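Local coordinates for protein multicopper oxidase (Aquifex aeolicus, PDB 6TTD) that probably oxidises metal ions and aromatic substrates at a type 1 copper and passes the electrons to a trinuclear copper cluster that reduces dioxygen to water, at residues 197-202 and 246-251; 203-208 and 229-234; 260-265 and 290-295; 438-443 and 488-493. One frame throughout, in Å; residues are numbered along the deposited sequence.

Contact 1: 197-202 and 246-251; sequences GVTDIP and KIYRFR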
loop_
_atom_site.group_PDB
_atom_site.type_symbol
_atom_site.label_atom_id
_atom_site.label_comp_id
_atom_site.label_asym_id
_atom_site.label_seq_id
_atom_site.Cartn_x
_atom_site.Cartn_y
_atom_site.Cartn_z
ATOM N N GLY A 197 -2.104 4.288 -18.074
ATOM C CA GLY A 197 -0.944 3.953 -18.848
ATOM C C GLY A 197 -0.492 5.055 -19.766
ATOM O O GLY A 197 0.553 4.915 -20.418
ATOM N N VAL A 198 -1.276 6.127 -19.877
ATOM C CA VAL A 198 -0.952 7.229 -20.760
ATOM C C VAL A 198 -0.818 8.468 -19.894
ATOM O O VAL A 198 0.269 9.050 -19.788
ATOM C CB VAL A 198 -2.015 7.411 -21.854
ATOM C CG1 VAL A 198 -1.629 8.558 -22.745
ATOM C CG2 VAL A 198 -2.131 6.149 -22.648
ATOM N N THR A 199 -1.896 8.833 -19.202
ATOM C CA THR A 199 -1.822 9.944 -18.264
ATOM C C THR A 199 -2.173 9.549 -16.842
ATOM O O THR A 199 -2.096 10.407 -15.954
ATOM C CB THR A 199 -2.741 11.081 -18.699
ATOM O OG1 THR A 199 -4.019 10.519 -19.085
ATOM C CG2 THR A 199 -2.070 11.796 -19.852
ATOM N N ASP A 200 -2.589 8.300 -16.604
ATOM C CA ASP A 200 -2.852 7.803 -15.253
ATOM C C ASP A 200 -1.859 6.672 -15.016
ATOM O O ASP A 200 -2.004 5.597 -15.594
ATOM C CB ASP A 200 -4.307 7.348 -15.129
ATOM C CG ASP A 200 -4.690 6.825 -13.715
ATOM O OD1 ASP A 200 -3.835 6.665 -12.777
ATOM O OD2 ASP A 200 -5.911 6.539 -13.567
ATOM N N ILE A 201 -0.844 6.921 -14.194
ATOM C CA ILE A 201 0.388 6.143 -14.220
ATOM C C ILE A 201 0.666 5.590 -12.831
ATOM O O ILE A 201 0.899 6.360 -11.893
ATOM C CB ILE A 201 1.596 6.982 -14.687
ATOM C CG1 ILE A 201 1.316 7.696 -16.023
ATOM C CG2 ILE A 201 2.949 6.110 -14.677
ATOM C CD1 ILE A 201 1.197 6.746 -17.268
ATOM N N PRO A 202 0.733 4.271 -12.675
ATOM C CA PRO A 202 1.175 3.699 -11.398
ATOM C C PRO A 202 2.670 3.964 -11.189
ATOM O O PRO A 202 3.474 3.841 -12.119
ATOM C CB PRO A 202 0.892 2.186 -11.541
ATOM C CG PRO A 202 0.170 2.014 -12.911
ATOM C CD PRO A 202 0.412 3.276 -13.723
ATOM N N LYS A 246 0.976 18.855 -19.560
ATOM C CA LYS A 246 -0.424 18.699 -19.220
ATOM C C LYS A 246 -0.482 18.065 -17.829
ATOM O O LYS A 246 0.553 17.868 -17.181
ATOM C CB LYS A 246 -1.170 17.868 -20.267
ATOM C CG LYS A 246 -0.675 16.450 -20.495
ATOM C CD LYS A 246 -1.234 16.040 -21.871
ATOM C CE LYS A 246 -1.406 14.628 -21.966
ATOM N NZ LYS A 246 -2.131 14.330 -23.207
ATOM N N ILE A 247 -1.702 17.777 -17.346
ATOM C CA ILE A 247 -1.852 17.199 -16.022
ATOM C C ILE A 247 -1.788 15.683 -16.134
ATOM O O ILE A 247 -2.421 15.082 -17.016
ATOM C CB ILE A 247 -3.167 17.653 -15.375
ATOM C CG1 ILE A 247 -3.114 19.189 -15.139
ATOM C CG2 ILE A 247 -3.478 16.786 -14.076
ATOM C CD1 ILE A 247 -4.462 19.779 -14.686
ATOM N N TYR A 248 -0.985 15.071 -15.294
ATOM C CA TYR A 248 -0.926 13.623 -15.157
ATOM C C TYR A 248 -1.394 13.247 -13.767
ATOM O O TYR A 248 -1.254 14.037 -12.826
ATOM C CB TYR A 248 0.507 13.048 -15.304
ATOM C CG TYR A 248 1.015 13.084 -16.734
ATOM C CD1 TYR A 248 1.320 14.296 -17.327
ATOM C CD2 TYR A 248 1.178 11.932 -17.466
ATOM C CE1 TYR A 248 1.805 14.352 -18.612
ATOM C CE2 TYR A 248 1.707 11.969 -18.759
ATOM C CZ TYR A 248 1.964 13.194 -19.321
ATOM O OH TYR A 248 2.443 13.317 -20.597
ATOM N N ARG A 249 -1.918 12.029 -13.639
ATOM C CA ARG A 249 -2.167 11.414 -12.338
ATOM C C ARG A 249 -1.130 10.324 -12.095
ATOM O O ARG A 249 -0.895 9.468 -12.973
ATOM C CB ARG A 249 -3.548 10.794 -12.269
ATOM C CG ARG A 249 -3.844 10.126 -10.933
ATOM C CD ARG A 249 -5.225 9.503 -11.002
ATOM N NE ARG A 249 -5.710 8.963 -9.738
ATOM C CZ ARG A 249 -6.999 8.815 -9.466
ATOM N NH1 ARG A 249 -7.864 9.171 -10.384
ATOM N NH2 ARG A 249 -7.415 8.311 -8.294
ATOM N N PHE A 250 -0.484 10.377 -10.921
ATOM C CA PHE A 250 0.462 9.342 -10.515
ATOM C C PHE A 250 -0.089 8.643 -9.295
ATOM O O PHE A 250 -0.551 9.310 -8.351
ATOM C CB PHE A 250 1.846 9.927 -10.225
ATOM C CG PHE A 250 2.482 10.469 -11.451
ATOM C CD1 PHE A 250 2.943 9.591 -12.437
ATOM C CD2 PHE A 250 2.530 11.846 -11.673
ATOM C CE1 PHE A 250 3.487 10.069 -13.634
ATOM C CE2 PHE A 250 3.099 12.337 -12.844
ATOM C CZ PHE A 250 3.579 11.448 -13.843
ATOM N N ARG A 251 -0.095 7.304 -9.341
ATOM C CA ARG A 251 -0.592 6.486 -8.234
ATOM C C ARG A 251 0.623 5.907 -7.539
ATOM O O ARG A 251 1.163 4.878 -7.965
ATOM C CB ARG A 251 -1.508 5.397 -8.748
ATOM C CG ARG A 251 -2.787 5.985 -9.323
ATOM C CD ARG A 251 -3.654 4.872 -9.911
ATOM N NE ARG A 251 -4.837 5.379 -10.635
ATOM C CZ ARG A 251 -6.069 5.357 -10.158
ATOM N NH1 ARG A 251 -6.324 4.859 -8.926
ATOM N NH2 ARG A 251 -7.051 5.805 -10.939
HETATM O O HOH W 1 -7.899 8.384 -13.516
#
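D200 to P202 run parallel to strand 247-251, 23° apart in direction, with T199 leading in. They belong to a cupredoxin-like domain of a multicopper oxidase. Three backbone bonds join them: R249 N to T199 O, I201 N to R249 O and R251 N to I201 O. D200, R249 and R251 share one side of the sheet, and I201 and F250 the other. CG of D200 stands anti to its own N (chi1 -179°), which brings the carboxylate to the side of R251. R251 grips it side-on with two nitrogens: NE lies 2.7 Å from D200 OD1, and NH2 lies 3.0 Å from D200 OD2. Both oxygens use syn lone pairs, and the two planes are nearly coplanar, 18° apart. R251 NH2 lies over the centre of the R249 guanidinium, which makes its own salt bridges to D302 and E185. Replacing R251 with a leucine would probably leave the buried D200 carboxylate without its two-pronged mate. On the other face, I201 CB lies 3.7 Å from F250 CD1. T199 OG1 bonds to E195 N, while T199 CG2 sits over one face of the Y248 ring, 4.2 Å from its centroid.

Contact 2: 203-208 and 229-234; sequences LIIQDK and DTILVN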
loop_
_atom_site.group_PDB
_atom_site.type_symbol
_atom_site.label_atom_id
_atom_site.label_comp_id
_atom_site.label_asym_id
_atom_site.label_seq_id
_atom_site.Cartn_x
_atom_site.Cartn_y
_atom_site.Cartn_z
ATOM N N LEU A 203 3.036 4.360 -9.959
ATOM C CA LEU A 203 4.445 4.421 -9.527
ATOM C C LEU A 203 4.599 3.493 -8.305
ATOM O O LEU A 203 4.431 3.913 -7.165
ATOM C CB LEU A 203 4.879 5.829 -9.198
ATOM C CG LEU A 203 4.709 6.814 -10.363
ATOM C CD1 LEU A 203 5.231 8.223 -9.980
ATOM C CD2 LEU A 203 5.419 6.298 -11.622
ATOM N N ILE A 204 4.909 2.221 -8.556
ATOM C CA ILE A 204 5.130 1.248 -7.503
ATOM C C ILE A 204 6.605 1.317 -7.132
ATOM O O ILE A 204 7.479 0.776 -7.842
ATOM C CB ILE A 204 4.736 -0.152 -7.977
ATOM C CG1 ILE A 204 3.253 -0.143 -8.364
ATOM C CG2 ILE A 204 5.105 -1.151 -6.934
ATOM C CD1 ILE A 204 2.833 -1.300 -9.282
ATOM N N ILE A 205 6.900 1.999 -6.033
ATOM C CA ILE A 205 8.276 2.315 -5.660
ATOM C C ILE A 205 8.796 1.274 -4.676
ATOM O O ILE A 205 8.159 1.006 -3.645
ATOM C CB ILE A 205 8.383 3.725 -5.047
ATOM C CG1 ILE A 205 7.731 4.760 -5.944
ATOM C CG2 ILE A 205 9.851 4.040 -4.737
ATOM C CD1 ILE A 205 7.742 6.216 -5.381
ATOM N N GLN A 206 9.977 0.731 -4.953
ATOM C CA GLN A 206 10.544 -0.376 -4.183
ATOM C C GLN A 206 12.056 -0.281 -4.161
ATOM O O GLN A 206 12.674 0.156 -5.137
ATOM C CB GLN A 206 10.172 -1.740 -4.792
ATOM C CG GLN A 206 8.653 -1.898 -4.951
ATOM C CD GLN A 206 8.286 -3.310 -5.460
ATOM O OE1 GLN A 206 8.531 -3.642 -6.633
ATOM N NE2 GLN A 206 7.753 -4.140 -4.570
ATOM N N ASP A 207 12.655 -0.717 -3.059
ATOM C CA ASP A 207 14.103 -0.794 -2.969
ATOM C C ASP A 207 14.531 -2.247 -2.881
ATOM O O ASP A 207 13.942 -3.035 -2.117
ATOM C CB ASP A 207 14.645 0.026 -1.789
ATOM C CG ASP A 207 14.098 -0.380 -0.415
ATOM O OD1 ASP A 207 12.966 -0.836 -0.308
ATOM O OD2 ASP A 207 14.850 -0.183 0.580
ATOM N N LYS A 208 15.533 -2.611 -3.687
ATOM C CA LYS A 208 16.044 -3.986 -3.715
ATOM C C LYS A 208 17.558 -3.920 -3.819
ATOM O O LYS A 208 18.138 -2.855 -4.091
ATOM C CB LYS A 208 15.482 -4.817 -4.888
ATOM C CG LYS A 208 13.980 -4.866 -4.906
ATOM C CD LYS A 208 13.409 -5.974 -5.877
ATOM C CE LYS A 208 11.845 -5.871 -6.053
ATOM N NZ LYS A 208 11.049 -6.201 -4.781
ATOM N N ASP A 229 19.618 -1.238 -1.736
ATOM C CA ASP A 229 20.467 -0.158 -2.209
ATOM C C ASP A 229 20.094 0.347 -3.602
ATOM O O ASP A 229 20.607 1.384 -4.009
ATOM C CB ASP A 229 21.968 -0.559 -2.099
ATOM C CG ASP A 229 22.326 -1.783 -2.901
ATOM O OD1 ASP A 229 21.560 -2.136 -3.838
ATOM O OD2 ASP A 229 23.398 -2.366 -2.612
ATOM N N THR A 230 19.102 -0.255 -4.258
ATOM C CA THR A 230 18.656 0.118 -5.595
ATOM C C THR A 230 17.175 0.459 -5.597
ATOM O O THR A 230 16.341 -0.361 -5.172
ATOM C CB THR A 230 18.922 -1.051 -6.558
ATOM O OG1 THR A 230 20.322 -1.337 -6.531
ATOM C CG2 THR A 230 18.501 -0.751 -7.992
ATOM N N ILE A 231 16.847 1.652 -6.077
ATOM C CA ILE A 231 15.463 2.122 -6.147
ATOM C C ILE A 231 14.888 1.737 -7.504
ATOM O O ILE A 231 15.504 2.006 -8.548
ATOM C CB ILE A 231 15.350 3.641 -5.940
ATOM C CG1 ILE A 231 16.167 4.085 -4.717
ATOM C CG2 ILE A 231 13.886 3.988 -5.670
ATOM C CD1 ILE A 231 15.698 3.431 -3.388
ATOM N N LEU A 232 13.721 1.097 -7.487
ATOM C CA LEU A 232 12.989 0.692 -8.676
ATOM C C LEU A 232 11.623 1.370 -8.670
ATOM O O LEU A 232 10.998 1.552 -7.621
ATOM C CB LEU A 232 12.777 -0.860 -8.697
ATOM C CG LEU A 232 14.077 -1.634 -8.373
ATOM C CD1 LEU A 232 13.854 -3.069 -8.245
ATOM C CD2 LEU A 232 14.989 -1.390 -9.516
ATOM N N VAL A 233 11.125 1.709 -9.844
ATOM C CA VAL A 233 9.733 2.105 -9.995
ATOM C C VAL A 233 9.173 1.146 -11.038
ATOM O O VAL A 233 9.756 0.991 -12.128
ATOM C CB VAL A 233 9.544 3.570 -10.419
ATOM C CG1 VAL A 233 8.029 3.951 -10.504
ATOM C CG2 VAL A 233 10.302 4.490 -9.495
ATOM N N ASN A 234 8.124 0.432 -10.665
ATOM C CA ASN A 234 7.564 -0.587 -11.535
ATOM C C ASN A 234 8.645 -1.544 -12.028
ATOM O O ASN A 234 8.673 -1.898 -13.208
ATOM C CB ASN A 234 6.814 0.049 -12.732
ATOM C CG ASN A 234 5.704 1.035 -12.273
ATOM O OD1 ASN A 234 5.207 0.944 -11.127
ATOM N ND2 ASN A 234 5.266 1.899 -13.179
#
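L203 and V233 pack against each other at the apolar centre, with L203 CD2 3.7 Å from V233 CG1. V233 CG1 is anti to its backbone N (chi1 -178°), and this branch is the one that meets L203. I205 follows on the same side of the sheet. Its CG2 methyl lies 4.1 Å from I231 CG2, and the two side chains meet at a slant. L49 and V363 cover V233, and I252 and L263 pack on I205. I231 also sends CD1 to D207 CB. On the other side, the L232 CD1 methyl meets the aliphatic chain of K208, crossing it at about a right angle, 3.8 Å from K208 CD. That chain bends at its last torsion, and NZ goes on to the carbonyl O of Y171.

The two strands form an antiparallel pair within a cupredoxin-like domain of the multicopper oxidase family. Q206 with L232 and K208 with T230 are hydrogen-bonded pairs. I205 with V233 and D207 with I231 are non-hydrogen-bonded pairs. At the K208 end D229 and T230 both face K208, which makes a classic beta bulge.

The polar edge lies at N234, just past the strand. Its side chain takes the place of a backbone acceptor: I204 N donates to N234 OD1 at 2.9 Å, tilted 31° from the amide carbonyl plane. N234 N returns a bond to I204 O. N234 ND2 donates to the carbonyls of N50 and P202, which fixes the amide's rotation. D207 OD2 takes a salt bridge from R259 and a bond from G228 N.

Contact 3: 260-265 and 290-295; sequences PYRLAL and VNEILV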
loop_
_atom_site.group_PDB
_atom_site.type_symbol
_atom_site.label_atom_id
_atom_site.label_comp_id
_atom_site.label_asym_id
_atom_site.label_seq_id
_atom_site.Cartn_x
_atom_site.Cartn_y
_atom_site.Cartn_z
ATOM N N PRO A 260 10.590 4.105 4.075
ATOM C CA PRO A 260 9.625 5.147 3.718
ATOM C C PRO A 260 10.303 6.172 2.822
ATOM O O PRO A 260 11.525 6.272 2.812
ATOM C CB PRO A 260 9.267 5.758 5.085
ATOM C CG PRO A 260 10.651 5.756 5.835
ATOM C CD PRO A 260 11.374 4.472 5.298
ATOM N N TYR A 261 9.489 6.914 2.036
ATOM C CA TYR A 261 9.986 7.927 1.096
ATOM C C TYR A 261 9.390 9.285 1.465
ATOM O O TYR A 261 8.203 9.378 1.798
ATOM C CB TYR A 261 9.614 7.578 -0.391
ATOM C CG TYR A 261 10.135 6.220 -0.791
ATOM C CD1 TYR A 261 9.382 5.073 -0.580
ATOM C CD2 TYR A 261 11.436 6.074 -1.241
ATOM C CE1 TYR A 261 9.887 3.821 -0.853
ATOM C CE2 TYR A 261 11.954 4.794 -1.550
ATOM C CZ TYR A 261 11.157 3.684 -1.357
ATOM O OH TYR A 261 11.652 2.436 -1.628
ATOM N N ARG A 262 10.215 10.339 1.390
ATOM C CA ARG A 262 9.750 11.724 1.500
ATOM C C ARG A 262 9.991 12.334 0.123
ATOM O O ARG A 262 11.126 12.720 -0.187
ATOM C CB ARG A 262 10.462 12.483 2.609
ATOM C CG ARG A 262 9.855 13.865 2.823
ATOM C CD ARG A 262 10.610 14.647 3.942
ATOM N NE ARG A 262 10.486 13.941 5.217
ATOM C CZ ARG A 262 9.420 14.005 6.027
ATOM N NH1 ARG A 262 8.359 14.759 5.699
ATOM N NH2 ARG A 262 9.397 13.306 7.167
ATOM N N LEU A 263 8.931 12.356 -0.729
ATOM C CA LEU A 263 9.085 12.622 -2.154
ATOM C C LEU A 263 8.725 14.050 -2.513
ATOM O O LEU A 263 7.677 14.568 -2.083
ATOM C CB LEU A 263 8.197 11.688 -2.987
ATOM C CG LEU A 263 8.491 10.178 -2.822
ATOM C CD1 LEU A 263 7.319 9.359 -3.473
ATOM C CD2 LEU A 263 9.857 9.849 -3.419
ATOM N N ALA A 264 9.562 14.654 -3.359
ATOM C CA ALA A 264 9.311 15.977 -3.933
ATOM C C ALA A 264 9.619 15.902 -5.420
ATOM O O ALA A 264 10.320 14.986 -5.885
ATOM C CB ALA A 264 10.171 17.071 -3.258
ATOM N N LEU A 265 9.150 16.919 -6.156
ATOM C CA LEU A 265 9.445 17.064 -7.585
ATOM C C LEU A 265 10.352 18.268 -7.769
ATOM O O LEU A 265 9.914 19.407 -7.535
ATOM C CB LEU A 265 8.173 17.232 -8.418
ATOM C CG LEU A 265 7.300 15.984 -8.407
ATOM C CD1 LEU A 265 5.839 16.370 -8.776
ATOM C CD2 LEU A 265 7.881 14.958 -9.377
ATOM N N VAL A 290 0.582 20.426 -2.305
ATOM C CA VAL A 290 1.704 20.132 -1.430
ATOM C C VAL A 290 2.980 20.403 -2.202
ATOM O O VAL A 290 2.946 20.632 -3.410
ATOM C CB VAL A 290 1.679 18.683 -0.949
ATOM C CG1 VAL A 290 0.442 18.447 -0.088
ATOM C CG2 VAL A 290 1.719 17.701 -2.191
ATOM N N ASN A 291 4.127 20.370 -1.481
ATOM C CA ASN A 291 5.433 20.299 -2.137
ATOM C C ASN A 291 6.237 19.064 -1.734
ATOM O O ASN A 291 7.359 18.868 -2.244
ATOM C CB ASN A 291 6.239 21.578 -1.877
ATOM C CG ASN A 291 6.571 21.764 -0.429
ATOM O OD1 ASN A 291 7.408 21.051 0.100
ATOM N ND2 ASN A 291 5.897 22.717 0.242
ATOM N N GLU A 292 5.700 18.198 -0.873
ATOM C CA GLU A 292 6.303 16.878 -0.652
ATOM C C GLU A 292 5.231 15.954 -0.107
ATOM O O GLU A 292 4.228 16.422 0.436
ATOM C CB GLU A 292 7.493 16.926 0.332
ATOM C CG GLU A 292 7.091 17.284 1.724
ATOM C CD GLU A 292 8.285 17.316 2.693
ATOM O OE1 GLU A 292 8.104 16.991 3.883
ATOM O OE2 GLU A 292 9.406 17.678 2.272
ATOM N N ILE A 293 5.473 14.628 -0.217
ATOM C CA ILE A 293 4.633 13.626 0.454
ATOM C C ILE A 293 5.515 12.578 1.121
ATOM O O ILE A 293 6.546 12.165 0.570
ATOM C CB ILE A 293 3.641 12.940 -0.492
ATOM C CG1 ILE A 293 4.354 12.328 -1.682
ATOM C CG2 ILE A 293 2.554 13.902 -0.947
ATOM C CD1 ILE A 293 3.402 11.519 -2.562
ATOM N N LEU A 294 5.077 12.145 2.305
ATOM C CA LEU A 294 5.709 11.102 3.084
ATOM C C LEU A 294 4.883 9.833 2.894
ATOM O O LEU A 294 3.680 9.837 3.143
ATOM C CB LEU A 294 5.780 11.513 4.556
ATOM C CG LEU A 294 6.593 10.608 5.515
ATOM C CD1 LEU A 294 8.097 10.597 5.166
ATOM C CD2 LEU A 294 6.442 10.981 6.993
ATOM N N VAL A 295 5.511 8.773 2.401
ATOM C CA VAL A 295 4.788 7.565 2.026
ATOM C C VAL A 295 5.500 6.361 2.626
ATOM O O VAL A 295 6.632 6.051 2.225
ATOM C CB VAL A 295 4.696 7.410 0.497
ATOM C CG1 VAL A 295 3.664 6.338 0.127
ATOM C CG2 VAL A 295 4.390 8.748 -0.113
HETATM O O HOH W 2 7.922 19.195 -5.047
#
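R262 and L294 face each other as a non-hydrogen-bonded pair between antiparallel strands of a cupredoxin-like domain. On either side of them, Y261 with V295 and L263 with I293 are hydrogen-bonded pairs. The R262 side chain runs out between L294 and E292. Its CB lies 4.0 Å from L294 CD1. CG is anti to the backbone N (chi1 -173°), and it passes the E292 carboxylate, as does CD, 3.4 Å from E292 OE1. The chain then bends at chi3 (-62°), which lays the guanidinium beside L294. There L294 CD1 covers one face, 3.6 Å from R262 NH2. NE and NH2 donate to the carbonyl oxygens of P322 and H323. NH1 forms a salt bridge with E292, 2.9 Å from OE1. It meets that oxygen from above the carboxylate plane, 38° out of it. The other oxygen of E292 goes to R271, so the carboxylate is shared by two arginines.

On the opposite face the contacts across the pair are apolar. L263 CB meets I293 CG1 there, and L263 CD1 lies near V295 CG2. F274 and I303 pack on I293. Y261 is on this side too, and its OH bonds to S256 OG.

Past E292 the two backbones part. A264 CB still touches N291 O, at 3.5 Å. A water bridges the next step: it accepts from L265 N and lies 2.9 Å from N291 O.

Contact 4: 438-443 and 488-493; sequences VVILEY and TVRIAV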
loop_
_atom_site.group_PDB
_atom_site.type_symbol
_atom_site.label_atom_id
_atom_site.label_comp_id
_atom_site.label_asym_id
_atom_site.label_seq_id
_atom_site.Cartn_x
_atom_site.Cartn_y
_atom_site.Cartn_z
ATOM N N VAL A 438 -18.181 2.617 16.923
ATOM C CA VAL A 438 -17.124 3.571 16.595
ATOM C C VAL A 438 -16.095 3.490 17.719
ATOM O O VAL A 438 -16.439 3.659 18.888
ATOM C CB VAL A 438 -17.641 5.012 16.453
ATOM C CG1 VAL A 438 -16.422 5.952 16.228
ATOM C CG2 VAL A 438 -18.640 5.112 15.311
ATOM N N VAL A 439 -14.852 3.204 17.367
ATOM C CA VAL A 439 -13.757 3.011 18.313
ATOM C C VAL A 439 -12.686 4.023 17.952
ATOM O O VAL A 439 -12.490 4.324 16.771
ATOM C CB VAL A 439 -13.119 1.599 18.254
ATOM C CG1 VAL A 439 -12.147 1.445 19.416
ATOM C CG2 VAL A 439 -14.118 0.543 18.290
ATOM N N ILE A 440 -11.977 4.531 18.959
ATOM C CA ILE A 440 -10.776 5.302 18.736
ATOM C C ILE A 440 -9.635 4.386 19.111
ATOM O O ILE A 440 -9.594 3.892 20.235
ATOM C CB ILE A 440 -10.775 6.582 19.578
ATOM C CG1 ILE A 440 -11.865 7.493 19.067
ATOM C CG2 ILE A 440 -9.438 7.339 19.471
ATOM C CD1 ILE A 440 -12.055 8.616 19.968
ATOM N N LEU A 441 -8.737 4.119 18.163
ATOM C CA LEU A 441 -7.516 3.371 18.440
ATOM C C LEU A 441 -6.454 4.388 18.733
ATOM O O LEU A 441 -6.251 5.303 17.941
ATOM C CB LEU A 441 -7.072 2.509 17.259
ATOM C CG LEU A 441 -8.093 1.477 16.810
ATOM C CD1 LEU A 441 -7.527 0.593 15.704
ATOM C CD2 LEU A 441 -8.507 0.688 18.020
ATOM N N GLU A 442 -5.799 4.251 19.877
ATOM C CA GLU A 442 -4.735 5.174 20.235
ATOM C C GLU A 442 -3.411 4.422 20.274
ATOM O O GLU A 442 -3.164 3.631 21.201
ATOM C CB GLU A 442 -5.019 5.841 21.577
ATOM C CG GLU A 442 -3.869 6.707 22.018
ATOM C CD GLU A 442 -4.172 7.410 23.322
ATOM O OE1 GLU A 442 -4.787 8.505 23.252
ATOM O OE2 GLU A 442 -3.833 6.836 24.397
ATOM N N TYR A 443 -2.592 4.643 19.240
ATOM C CA TYR A 443 -1.263 4.067 19.143
ATOM C C TYR A 443 -0.294 4.903 19.961
ATOM O O TYR A 443 -0.178 6.124 19.766
ATOM C CB TYR A 443 -0.751 4.011 17.680
ATOM C CG TYR A 443 -1.513 3.106 16.765
ATOM C CD1 TYR A 443 -1.481 1.719 16.944
ATOM C CD2 TYR A 443 -2.286 3.635 15.718
ATOM C CE1 TYR A 443 -2.180 0.870 16.091
ATOM C CE2 TYR A 443 -2.970 2.790 14.846
ATOM C CZ TYR A 443 -2.905 1.418 15.044
ATOM O OH TYR A 443 -3.602 0.591 14.201
ATOM N N THR A 488 2.224 9.584 19.792
ATOM C CA THR A 488 0.906 9.003 20.006
ATOM C C THR A 488 -0.015 9.477 18.889
ATOM O O THR A 488 -0.036 10.662 18.566
ATOM C CB THR A 488 0.364 9.414 21.390
ATOM O OG1 THR A 488 1.162 8.797 22.407
ATOM C CG2 THR A 488 -1.106 9.031 21.587
ATOM N N VAL A 489 -0.748 8.544 18.276
ATOM C CA VAL A 489 -1.648 8.855 17.167
ATOM C C VAL A 489 -3.012 8.240 17.454
ATOM O O VAL A 489 -3.094 7.050 17.782
ATOM C CB VAL A 489 -1.103 8.307 15.830
ATOM C CG1 VAL A 489 -2.099 8.608 14.664
ATOM C CG2 VAL A 489 0.270 8.911 15.581
ATOM N N ARG A 490 -4.075 9.041 17.309
ATOM C CA ARG A 490 -5.453 8.593 17.500
ATOM C C ARG A 490 -6.159 8.535 16.160
ATOM O O ARG A 490 -6.119 9.501 15.397
ATOM C CB ARG A 490 -6.203 9.547 18.431
ATOM C CG ARG A 490 -5.750 9.375 19.886
ATOM C CD ARG A 490 -6.149 10.528 20.797
ATOM N NE ARG A 490 -7.589 10.683 20.952
ATOM C CZ ARG A 490 -8.284 10.294 22.031
ATOM N NH1 ARG A 490 -7.663 9.706 23.069
ATOM N NH2 ARG A 490 -9.607 10.510 22.076
ATOM N N ILE A 491 -6.766 7.405 15.868
ATOM C CA ILE A 491 -7.541 7.243 14.654
ATOM C C ILE A 491 -8.923 6.801 15.079
ATOM O O ILE A 491 -9.094 6.156 16.116
ATOM C CB ILE A 491 -6.899 6.228 13.664
ATOM C CG1 ILE A 491 -6.827 4.810 14.257
ATOM C CG2 ILE A 491 -5.495 6.706 13.363
ATOM C CD1 ILE A 491 -6.328 3.783 13.246
ATOM N N ALA A 492 -9.915 7.165 14.277
ATOM C CA ALA A 492 -11.294 6.777 14.522
ATOM C C ALA A 492 -11.698 5.741 13.482
ATOM O O ALA A 492 -11.469 5.938 12.272
ATOM C CB ALA A 492 -12.219 7.992 14.450
ATOM N N VAL A 493 -12.301 4.650 13.960
ATOM C CA VAL A 493 -12.746 3.543 13.110
ATOM C C VAL A 493 -14.242 3.336 13.310
ATOM O O VAL A 493 -14.702 3.087 14.438
ATOM C CB VAL A 493 -11.989 2.247 13.409
ATOM C CG1 VAL A 493 -12.183 1.285 12.227
ATOM C CG2 VAL A 493 -10.516 2.570 13.664
#
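E442 and R490 meet in a salt bridge, with R490 NH1 3.1 Å from E442 OE1. The bond is single and fairly straight, 158° at the hydrogen. The R490 chain bends at chi3 (64°), which turns NH1 to E442 OE1. E442 OE1 lies close to the guanidinium plane, but R490 NH1 comes from above the carboxylate plane, and the two planes are 57° apart. I440 CG2 covers one face of the guanidinium near its rim, and I440 CD1 lies 3.7 Å from R490 NH2. E442 CG also touches the T488 CG2 methyl, at 3.6 Å.

On the face of L441 and I491 the contacts are between carbons. I491 CG1 meets L441 CB at 3.8 Å, and I491 CD1 reaches Y443 CE2. V493 CG2 leans on L441 CG.

The backbones hold both layers in register. V439 with V493, L441 with I491 and Y443 with V489 are hydrogen-bonded pairs, each with two N-H to O bonds. The strands are antiparallel and part of the C-terminal cupredoxin-like domain, which also carries H451, C509 and H514, the ligands of the type 1 copper. Strands 394-402 and 461-465 flank them. R397 forms a salt bridge with E442 OE2, and V481 and V483 pack on the Y443 ring.

A methionine in place of R490 would probably leave E442 OE1 without its charged mate and I440 CG2 without the flat group it covers. With an arginine at each oxygen, the E442 carboxylate is likely to stay ionised, its charge balanced by both.

Contacts 1, 2 and 3 lie in the same cupredoxin-like domain, contact 4 in the C-terminal one. Contacts 1 and 2 share strand 200-208, which lies between 247-254 and 230-233. Their centres are about 18 Å apart, and R251 O to L203 N is a probable hydrogen bond between them. In sequence, contact 2 falls between the two halves of contact 1. Contact 3 comes next, its centre about 15 Å from that of contact 2, where Y261 and L263 pack on I205. Contact 4 is last and separate, its nearest atoms about 11 Å from contact 3. Three contacts therefore knit one cupredoxin-like domain, and the fourth a copper-bearing one.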